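Long-range contacts in isomaltodextranase (Arthrobacter globiformis, PDB 5AWO), which hydrolyses alpha-1,6-glucosidic linkages in polysaccharides, removing successive isomaltose units from the non-reducing ends of the chains: residues A[374-382]-A[480-491]; A[292-303]-A[384-393]. All coordinates share one frame; numbering follows the deposited sequence.

Contact 1: residues A[374-382]-A[480-491]; sequences GKPLYRSAT and FAAWGGGAGFNY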
loop_
_atom_site.group_PDB
_atom_site.type_symbol
_atom_site.label_atom_id
_atom_site.label_comp_id
_atom_site.label_asym_id
_atom_site.label_seq_id
_atom_site.Cartn_x
_atom_site.Cartn_y
_atom_site.Cartn_z
ATOM N N GLY A 374 -5.504 5.422 6.158
ATOM C CA GLY A 374 -6.287 5.147 7.360
ATOM C C GLY A 374 -5.977 3.797 7.945
ATOM O O GLY A 374 -5.407 2.916 7.264
ATOM N N LYS A 375 -6.316 3.668 9.223
ATOM C CA LYS A 375 -6.429 2.395 9.894
ATOM C C LYS A 375 -7.873 2.196 10.314
ATOM O O LYS A 375 -8.576 3.153 10.598
ATOM C CB LYS A 375 -5.498 2.305 11.123
ATOM C CG LYS A 375 -4.083 1.844 10.761
ATOM C CD LYS A 375 -3.119 1.844 11.957
ATOM C CE LYS A 375 -1.832 1.059 11.712
ATOM N NZ LYS A 375 -1.001 1.647 10.648
ATOM N N PRO A 376 -8.312 0.929 10.372
ATOM C CA PRO A 376 -9.585 0.634 11.026
ATOM C C PRO A 376 -9.450 0.985 12.496
ATOM O O PRO A 376 -8.310 1.004 13.011
ATOM C CB PRO A 376 -9.722 -0.884 10.861
ATOM C CG PRO A 376 -8.287 -1.350 10.891
ATOM C CD PRO A 376 -7.509 -0.282 10.174
ATOM N N LEU A 377 -10.546 1.245 13.191
ATOM C CA LEU A 377 -10.417 1.452 14.629
ATOM C C LEU A 377 -9.943 0.153 15.291
ATOM O O LEU A 377 -10.594 -0.867 15.204
ATOM C CB LEU A 377 -11.750 1.878 15.230
ATOM C CG LEU A 377 -11.731 2.308 16.692
ATOM C CD1 LEU A 377 -10.865 3.545 16.894
ATOM C CD2 LEU A 377 -13.157 2.547 17.160
ATOM N N TYR A 378 -8.795 0.201 15.959
ATOM C CA TYR A 378 -8.308 -0.968 16.690
ATOM C C TYR A 378 -9.082 -1.136 17.992
ATOM O O TYR A 378 -9.332 -0.133 18.681
ATOM C CB TYR A 378 -6.791 -0.883 16.945
ATOM C CG TYR A 378 -5.979 -1.402 15.773
ATOM C CD1 TYR A 378 -6.119 -0.856 14.500
ATOM C CD2 TYR A 378 -5.118 -2.481 15.920
ATOM C CE1 TYR A 378 -5.381 -1.325 13.424
ATOM C CE2 TYR A 378 -4.388 -2.968 14.835
ATOM C CZ TYR A 378 -4.546 -2.389 13.584
ATOM O OH TYR A 378 -3.816 -2.894 12.519
ATOM N N ARG A 379 -9.484 -2.367 18.258
ATOM C CA ARG A 379 -10.292 -2.756 19.419
ATOM C C ARG A 379 -9.485 -3.647 20.379
ATOM O O ARG A 379 -9.799 -3.718 21.576
ATOM C CB ARG A 379 -11.610 -3.400 18.960
ATOM C CG ARG A 379 -12.420 -2.443 18.082
ATOM C CD ARG A 379 -13.833 -2.895 17.766
ATOM N NE ARG A 379 -13.894 -3.998 16.806
ATOM C CZ ARG A 379 -14.986 -4.394 16.165
ATOM N NH1 ARG A 379 -16.149 -3.762 16.347
ATOM N NH2 ARG A 379 -14.912 -5.400 15.299
ATOM N N SER A 380 -8.451 -4.324 19.878
ATOM C CA SER A 380 -7.537 -5.087 20.727
ATOM C C SER A 380 -6.230 -5.317 19.988
ATOM O O SER A 380 -6.094 -4.938 18.818
ATOM C CB SER A 380 -8.162 -6.400 21.160
ATOM O OG SER A 380 -8.015 -7.401 20.164
ATOM N N ALA A 381 -5.248 -5.903 20.672
ATOM C CA ALA A 381 -3.943 -6.194 20.091
ATOM C C ALA A 381 -3.892 -7.479 19.269
ATOM O O ALA A 381 -2.939 -7.686 18.517
ATOM C CB ALA A 381 -2.893 -6.277 21.209
ATOM N N THR A 382 -4.893 -8.328 19.401
ATOM C CA THR A 382 -4.902 -9.650 18.766
ATOM C C THR A 382 -4.900 -9.481 17.254
ATOM O O THR A 382 -5.674 -8.684 16.717
ATOM C CB THR A 382 -6.148 -10.446 19.179
ATOM O OG1 THR A 382 -6.256 -10.435 20.615
ATOM C CG2 THR A 382 -6.116 -11.888 18.687
ATOM N N PHE A 480 -2.599 5.554 15.269
ATOM C CA PHE A 480 -3.017 5.755 13.872
ATOM C C PHE A 480 -1.872 5.994 12.910
ATOM O O PHE A 480 -2.105 6.257 11.748
ATOM C CB PHE A 480 -4.062 6.879 13.799
ATOM C CG PHE A 480 -5.421 6.431 14.224
ATOM C CD1 PHE A 480 -6.242 5.775 13.314
ATOM C CD2 PHE A 480 -5.880 6.605 15.520
ATOM C CE1 PHE A 480 -7.479 5.307 13.672
ATOM C CE2 PHE A 480 -7.134 6.144 15.881
ATOM C CZ PHE A 480 -7.924 5.478 14.965
ATOM N N ALA A 481 -0.616 5.915 13.389
ATOM C CA ALA A 481 0.564 6.100 12.575
ATOM C C ALA A 481 1.018 4.779 11.952
ATOM O O ALA A 481 0.276 3.809 11.988
ATOM C CB ALA A 481 1.682 6.723 13.422
ATOM N N ALA A 482 2.209 4.795 11.346
ATOM C CA ALA A 482 2.796 3.628 10.720
ATOM C C ALA A 482 3.672 2.882 11.706
ATOM O O ALA A 482 4.490 3.508 12.381
ATOM C CB ALA A 482 3.595 4.029 9.493
ATOM N N TRP A 483 3.539 1.567 11.748
ATOM C CA TRP A 483 4.276 0.687 12.645
ATOM C C TRP A 483 5.186 -0.241 11.861
ATOM O O TRP A 483 4.772 -0.805 10.852
ATOM C CB TRP A 483 3.351 -0.192 13.475
ATOM C CG TRP A 483 2.197 0.524 14.104
ATOM C CD1 TRP A 483 2.189 1.799 14.571
ATOM C CD2 TRP A 483 0.878 0.015 14.298
ATOM N NE1 TRP A 483 0.950 2.119 15.054
ATOM C CE2 TRP A 483 0.129 1.031 14.923
ATOM C CE3 TRP A 483 0.262 -1.217 14.044
ATOM C CZ2 TRP A 483 -1.219 0.883 15.234
ATOM C CZ3 TRP A 483 -1.063 -1.366 14.360
ATOM C CH2 TRP A 483 -1.794 -0.321 14.976
ATOM N N GLY A 484 6.421 -0.433 12.342
ATOM C CA GLY A 484 7.326 -1.400 11.753
ATOM C C GLY A 484 8.156 -2.162 12.773
ATOM O O GLY A 484 8.203 -1.786 13.950
ATOM N N GLY A 485 8.740 -3.280 12.328
ATOM C CA GLY A 485 9.715 -4.021 13.134
ATOM C C GLY A 485 9.212 -4.683 14.390
ATOM O O GLY A 485 10.027 -5.104 15.224
ATOM N N GLY A 486 7.891 -4.809 14.536
ATOM C CA GLY A 486 7.299 -5.430 15.706
ATOM C C GLY A 486 6.530 -4.454 16.578
ATOM O O GLY A 486 5.797 -4.888 17.461
ATOM N N ALA A 487 6.674 -3.151 16.350
ATOM C CA ALA A 487 5.786 -2.194 17.025
ATOM C C ALA A 487 4.341 -2.496 16.670
ATOM O O ALA A 487 4.047 -2.910 15.529
ATOM C CB ALA A 487 6.101 -0.777 16.632
ATOM N N GLY A 488 3.433 -2.270 17.619
ATOM C CA GLY A 488 2.015 -2.529 17.348
ATOM C C GLY A 488 1.091 -1.927 18.359
ATOM O O GLY A 488 1.518 -1.255 19.288
ATOM N N PHE A 489 -0.202 -2.149 18.154
ATOM C CA PHE A 489 -1.224 -1.565 18.995
ATOM C C PHE A 489 -1.416 -2.281 20.317
ATOM O O PHE A 489 -1.484 -3.499 20.364
ATOM C CB PHE A 489 -2.562 -1.625 18.255
ATOM C CG PHE A 489 -3.725 -1.112 19.057
ATOM C CD1 PHE A 489 -3.986 0.242 19.076
ATOM C CD2 PHE A 489 -4.540 -1.972 19.783
ATOM C CE1 PHE A 489 -5.050 0.743 19.823
ATOM C CE2 PHE A 489 -5.608 -1.470 20.528
ATOM C CZ PHE A 489 -5.862 -0.117 20.521
ATOM N N ASN A 490 -1.599 -1.519 21.393
ATOM C CA ASN A 490 -2.165 -2.146 22.572
ATOM C C ASN A 490 -2.991 -1.136 23.369
ATOM O O ASN A 490 -3.028 0.032 23.028
ATOM C CB ASN A 490 -1.066 -2.787 23.450
ATOM C CG ASN A 490 -1.503 -4.096 24.061
ATOM O OD1 ASN A 490 -2.654 -4.254 24.444
ATOM N ND2 ASN A 490 -0.584 -5.064 24.142
ATOM N N TYR A 491 -3.634 -1.633 24.418
ATOM C CA TYR A 491 -4.521 -0.821 25.253
ATOM C C TYR A 491 -4.561 -1.356 26.667
ATOM O O TYR A 491 -5.504 -1.075 27.408
ATOM C CB TYR A 491 -5.942 -0.751 24.656
ATOM C CG TYR A 491 -6.808 -2.009 24.745
ATOM C CD1 TYR A 491 -6.316 -3.262 24.386
ATOM C CD2 TYR A 491 -8.152 -1.936 25.143
ATOM C CE1 TYR A 491 -7.097 -4.398 24.452
ATOM C CE2 TYR A 491 -8.953 -3.084 25.211
ATOM C CZ TYR A 491 -8.421 -4.311 24.842
ATOM O OH TYR A 491 -9.196 -5.461 24.895
HETATM O O HOH W 1 1.458 0.144 10.201
HETATM O O HOH W 2 -11.652 -5.051 22.791
#
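Lys375 NZ is gripped from three directions: it donates to the backbone O of Ala481 at 2.8 Å, to a bridging water that also accepts from the backbone N of Trp483, and to the side chain of Asn306. The Ala481 bond comes in tilted 23° from the carbonyl plane. An extended run through chi2 and chi3 brings CE over the six-membered ring of Trp483, 3.5 Å from its centroid; the bend at the last torsion (chi4 64°) directs NZ to Ala481 O while keeping it over the same face in a cation-pi contact, so a lysine suits the site twice, through its greasy methylenes and through its charge. Tyr378 takes the rim of that indole in a T-shaped pair, the Trp483 edge pointing at the tyrosine face with the planes at 80°. Here the sheet of the C-terminal beta-sandwich domain, through strand 375-378, meets the carbohydrate-binding module, whose strands 482-484 and 488-490 flank a type I' turn. The aromatic cluster is completed by Phe489: CB of Tyr378 sits 3.5 Å from the centroid of the Phe489 ring, almost exactly on its normal, while the two rings themselves lie obliquely. The phenol OH bonds to Ser303. The Tyr491 ring lays one face against the backbone O of Arg379, and a second water donates to that oxygen and lies 3.3 Å from Tyr491 OH. At the other end, Leu377 CD1 meets Phe480 CZ at 4.0 Å, at the ring edge.

Contact 2: residues A[292-303]-A[384-393]; sequences WANPFCGFTGWS and FSKDPGSRDT
One side of helix 295-302, in this family 27 glycoside hydrolase, packs against the loop and edge strand 391-392 of the antiparallel sheet that follows the barrel. Thr300 lies at the middle of the contact. Its CG2, anti to the backbone N, rests over the middle of the Phe384 ring, 3.7 Å from the centroid, and also touches CB of Arg391 at 3.5 Å. The hydroxyl on its other branch packs against Thr393 CG2, 3.4 Å from OG1, and turns back to donate to Phe296 O at 2.7 Å, so it stays satisfied though buried. Gly301 lets Phe384 come close, with CD2 3.5 Å from the glycine CA; a CB there would clash with Trp292, whose CZ2 meets the same ring carbon. Arg391 reaches out extended, and NH1 gives Thr300 O a nearly straight bond (162°) on a lone pair in the carbonyl plane, makes a weak one to Gly301 O, and has a hydrogen bond with His304 ND1. A methionine in its place would probably leave Thr300 O with Ser303 OG as its remaining side-chain donor and His304 without its arginine partner. A water accepts from Trp292 NE1 at 2.9 Å and donates to Phe384 O at 2.8 Å.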
loop_
_atom_site.group_PDB
_atom_site.type_symbol
_atom_site.label_atom_id
_atom_site.label_comp_id
_atom_site.label_asym_id
_atom_site.label_seq_id
_atom_site.Cartn_x
_atom_site.Cartn_y
_atom_site.Cartn_z
ATOM N N TRP A 292 -7.522 -12.822 3.137
ATOM C CA TRP A 292 -8.928 -12.410 3.188
ATOM C C TRP A 292 -9.480 -12.227 1.779
ATOM O O TRP A 292 -8.767 -11.776 0.863
ATOM C CB TRP A 292 -9.081 -11.113 3.984
ATOM C CG TRP A 292 -8.848 -11.257 5.454
ATOM C CD1 TRP A 292 -9.756 -11.675 6.386
ATOM C CD2 TRP A 292 -7.642 -10.976 6.173
ATOM N NE1 TRP A 292 -9.195 -11.667 7.636
ATOM C CE2 TRP A 292 -7.894 -11.261 7.534
ATOM C CE3 TRP A 292 -6.367 -10.535 5.806
ATOM C CZ2 TRP A 292 -6.920 -11.090 8.516
ATOM C CZ3 TRP A 292 -5.396 -10.387 6.787
ATOM C CH2 TRP A 292 -5.665 -10.671 8.116
ATOM N N ALA A 293 -10.760 -12.566 1.573
ATOM C CA ALA A 293 -11.344 -12.516 0.241
ATOM C C ALA A 293 -11.819 -11.131 -0.166
ATOM O O ALA A 293 -11.576 -10.700 -1.278
ATOM C CB ALA A 293 -12.494 -13.505 0.109
ATOM N N ASN A 294 -12.525 -10.443 0.732
ATOM C CA ASN A 294 -13.082 -9.130 0.404
ATOM C C ASN A 294 -12.196 -8.039 0.984
ATOM O O ASN A 294 -11.494 -8.255 1.996
ATOM C CB ASN A 294 -14.551 -8.998 0.865
ATOM C CG ASN A 294 -14.713 -9.046 2.365
ATOM O OD1 ASN A 294 -15.130 -10.085 2.945
ATOM N ND2 ASN A 294 -14.374 -7.991 3.019
ATOM N N PRO A 295 -12.169 -6.860 0.338
ATOM C CA PRO A 295 -11.244 -5.804 0.780
ATOM C C PRO A 295 -11.624 -5.125 2.087
ATOM O O PRO A 295 -10.736 -4.619 2.774
ATOM C CB PRO A 295 -11.204 -4.844 -0.409
ATOM C CG PRO A 295 -12.531 -5.082 -1.116
ATOM C CD PRO A 295 -12.742 -6.566 -0.991
ATOM N N PHE A 296 -12.901 -5.143 2.498
ATOM C CA PHE A 296 -13.176 -4.653 3.834
ATOM C C PHE A 296 -12.330 -5.425 4.833
ATOM O O PHE A 296 -11.672 -4.827 5.699
ATOM C CB PHE A 296 -14.648 -4.754 4.207
ATOM C CG PHE A 296 -15.480 -3.580 3.779
ATOM C CD1 PHE A 296 -15.419 -2.386 4.502
ATOM C CD2 PHE A 296 -16.346 -3.650 2.709
ATOM C CE1 PHE A 296 -16.188 -1.298 4.129
ATOM C CE2 PHE A 296 -17.120 -2.576 2.345
ATOM C CZ PHE A 296 -17.049 -1.383 3.062
ATOM N N CYS A 297 -12.327 -6.750 4.731
ATOM C CA CYS A 297 -11.578 -7.577 5.670
ATOM C C CYS A 297 -10.081 -7.526 5.375
ATOM O O CYS A 297 -9.270 -7.514 6.313
ATOM C CB CYS A 297 -12.030 -9.023 5.619
ATOM S SG CYS A 297 -13.700 -9.280 6.290
ATOM N N GLY A 298 -9.683 -7.531 4.107
ATOM C CA GLY A 298 -8.266 -7.511 3.798
ATOM C C GLY A 298 -7.563 -6.216 4.177
ATOM O O GLY A 298 -6.427 -6.231 4.691
ATOM N N PHE A 299 -8.175 -5.070 3.898
ATOM C CA PHE A 299 -7.598 -3.805 4.312
ATOM C C PHE A 299 -7.504 -3.793 5.833
ATOM O O PHE A 299 -6.472 -3.383 6.399
ATOM C CB PHE A 299 -8.463 -2.620 3.879
ATOM C CG PHE A 299 -8.334 -2.212 2.420
ATOM C CD1 PHE A 299 -7.100 -2.049 1.795
ATOM C CD2 PHE A 299 -9.480 -1.904 1.688
ATOM C CE1 PHE A 299 -7.011 -1.597 0.487
ATOM C CE2 PHE A 299 -9.395 -1.465 0.385
ATOM C CZ PHE A 299 -8.157 -1.307 -0.216
ATOM N N THR A 300 -8.586 -4.198 6.512
ATOM C CA THR A 300 -8.590 -4.203 7.983
ATOM C C THR A 300 -7.493 -5.124 8.532
ATOM O O THR A 300 -6.732 -4.762 9.439
ATOM C CB THR A 300 -9.962 -4.599 8.503
ATOM O OG1 THR A 300 -10.932 -3.637 8.062
ATOM C CG2 THR A 300 -10.004 -4.676 10.019
ATOM N N GLY A 301 -7.404 -6.309 7.968
ATOM C CA GLY A 301 -6.481 -7.355 8.430
ATOM C C GLY A 301 -5.014 -7.108 8.186
ATOM O O GLY A 301 -4.187 -7.578 8.974
ATOM N N TRP A 302 -4.687 -6.356 7.126
ATOM C CA TRP A 302 -3.296 -6.050 6.790
ATOM C C TRP A 302 -2.925 -4.632 7.204
ATOM O O TRP A 302 -1.797 -4.207 6.951
ATOM C CB TRP A 302 -3.056 -6.282 5.282
ATOM C CG TRP A 302 -2.844 -7.724 4.965
ATOM C CD1 TRP A 302 -3.625 -8.547 4.217
ATOM C CD2 TRP A 302 -1.732 -8.517 5.408
ATOM N NE1 TRP A 302 -3.068 -9.792 4.156
ATOM C CE2 TRP A 302 -1.902 -9.804 4.884
ATOM C CE3 TRP A 302 -0.591 -8.246 6.192
ATOM C CZ2 TRP A 302 -1.004 -10.840 5.144
ATOM C CZ3 TRP A 302 0.300 -9.247 6.420
ATOM C CH2 TRP A 302 0.107 -10.537 5.908
ATOM N N SER A 303 -3.827 -3.915 7.886
ATOM C CA SER A 303 -3.586 -2.527 8.222
ATOM C C SER A 303 -2.371 -2.280 9.110
ATOM O O SER A 303 -1.794 -1.206 9.044
ATOM C CB SER A 303 -4.826 -1.879 8.846
ATOM O OG SER A 303 -5.209 -2.481 10.064
ATOM N N PHE A 384 -5.934 -9.623 13.629
ATOM C CA PHE A 384 -7.271 -9.751 13.031
ATOM C C PHE A 384 -7.472 -11.139 12.425
ATOM O O PHE A 384 -8.596 -11.638 12.393
ATOM C CB PHE A 384 -7.446 -8.641 11.994
ATOM C CG PHE A 384 -8.857 -8.449 11.488
ATOM C CD1 PHE A 384 -9.842 -7.864 12.281
ATOM C CD2 PHE A 384 -9.189 -8.773 10.161
ATOM C CE1 PHE A 384 -11.111 -7.678 11.789
ATOM C CE2 PHE A 384 -10.468 -8.574 9.670
ATOM C CZ PHE A 384 -11.438 -8.030 10.498
ATOM N N SER A 385 -6.380 -11.730 11.937
ATOM C CA SER A 385 -6.422 -13.098 11.433
ATOM C C SER A 385 -6.867 -14.128 12.478
ATOM O O SER A 385 -7.378 -15.191 12.119
ATOM C CB SER A 385 -5.044 -13.496 10.903
ATOM O OG SER A 385 -4.069 -13.275 11.905
ATOM N N LYS A 386 -6.672 -13.833 13.756
ATOM C CA LYS A 386 -7.067 -14.727 14.842
ATOM C C LYS A 386 -8.368 -14.335 15.501
ATOM O O LYS A 386 -9.065 -15.190 16.070
ATOM C CB LYS A 386 -5.967 -14.734 15.904
ATOM C CG LYS A 386 -4.683 -15.366 15.423
ATOM C CD LYS A 386 -3.630 -15.387 16.515
ATOM C CE LYS A 386 -2.243 -15.610 15.941
ATOM N NZ LYS A 386 -1.226 -15.513 17.022
ATOM N N ASP A 387 -8.688 -13.049 15.494
ATOM C CA ASP A 387 -9.903 -12.569 16.139
ATOM C C ASP A 387 -10.452 -11.403 15.318
ATOM O O ASP A 387 -9.902 -10.310 15.383
ATOM C CB ASP A 387 -9.616 -12.132 17.578
ATOM C CG ASP A 387 -10.854 -11.648 18.302
ATOM O OD1 ASP A 387 -11.969 -11.669 17.732
ATOM O OD2 ASP A 387 -10.725 -11.252 19.489
ATOM N N PRO A 388 -11.549 -11.633 14.565
ATOM C CA PRO A 388 -12.150 -10.533 13.815
ATOM C C PRO A 388 -12.720 -9.404 14.653
ATOM O O PRO A 388 -13.026 -8.339 14.128
ATOM C CB PRO A 388 -13.270 -11.194 13.005
ATOM C CG PRO A 388 -13.413 -12.583 13.492
ATOM C CD PRO A 388 -12.275 -12.908 14.404
ATOM N N GLY A 389 -12.843 -9.599 15.963
ATOM C CA GLY A 389 -13.241 -8.503 16.834
ATOM C C GLY A 389 -12.174 -7.474 17.116
ATOM O O GLY A 389 -12.458 -6.424 17.683
ATOM N N SER A 390 -10.922 -7.759 16.728
ATOM C CA SER A 390 -9.812 -6.936 17.184
ATOM C C SER A 390 -9.709 -5.606 16.472
ATOM O O SER A 390 -8.990 -4.709 16.923
ATOM C CB SER A 390 -8.502 -7.677 17.012
ATOM O OG SER A 390 -8.158 -7.795 15.628
ATOM N N ARG A 391 -10.410 -5.462 15.331
ATOM C CA ARG A 391 -10.388 -4.242 14.534
ATOM C C ARG A 391 -11.765 -4.078 13.898
ATOM O O ARG A 391 -12.459 -5.058 13.654
ATOM C CB ARG A 391 -9.293 -4.288 13.444
ATOM C CG ARG A 391 -7.905 -4.618 13.972
ATOM C CD ARG A 391 -6.916 -4.869 12.850
ATOM N NE ARG A 391 -5.695 -5.466 13.376
ATOM C CZ ARG A 391 -4.667 -5.874 12.660
ATOM N NH1 ARG A 391 -4.696 -5.799 11.330
ATOM N NH2 ARG A 391 -3.589 -6.366 13.273
ATOM N N ASP A 392 -12.151 -2.815 13.675
ATOM C CA ASP A 392 -13.491 -2.501 13.155
ATOM C C ASP A 392 -13.405 -2.201 11.661
ATOM O O ASP A 392 -12.932 -1.154 11.262
ATOM C CB ASP A 392 -14.050 -1.305 13.908
ATOM C CG ASP A 392 -15.531 -1.117 13.695
ATOM O OD1 ASP A 392 -16.046 -1.524 12.617
ATOM O OD2 ASP A 392 -16.201 -0.551 14.595
ATOM N N THR A 393 -13.936 -3.124 10.853
ATOM C CA THR A 393 -13.926 -2.963 9.401
ATOM C C THR A 393 -14.745 -1.763 8.916
ATOM O O THR A 393 -14.542 -1.332 7.786
ATOM C CB THR A 393 -14.463 -4.207 8.647
ATOM O OG1 THR A 393 -15.864 -4.387 8.927
ATOM C CG2 THR A 393 -13.683 -5.451 8.984
HETATM O O HOH W 3 -10.369 -12.226 10.280
HETATM O O HOH W 4 -4.147 -9.217 11.319
#

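How the contacts relate
After six of the barrel strands the chain reaches helix 295-302, then the last two barrel strands and their helices, then strand 375-378, the loop 379-390 and strand 391-392, and much later the pair of short strands at 482-490. Contact 2 closes the loop from 292-303 to 384-393, and contact 1 the loop from 374-382 to 480-491; since their segments alternate, the loops cross without nesting. Strands 375-378 and 391-392 are neighbours in one sheet, which therefore holds the barrel part on one hand and the carbohydrate-binding module on the other. The contacts also touch directly: Arg379 N lies 2.7 Å from Ser390 O, probably hydrogen-bonded.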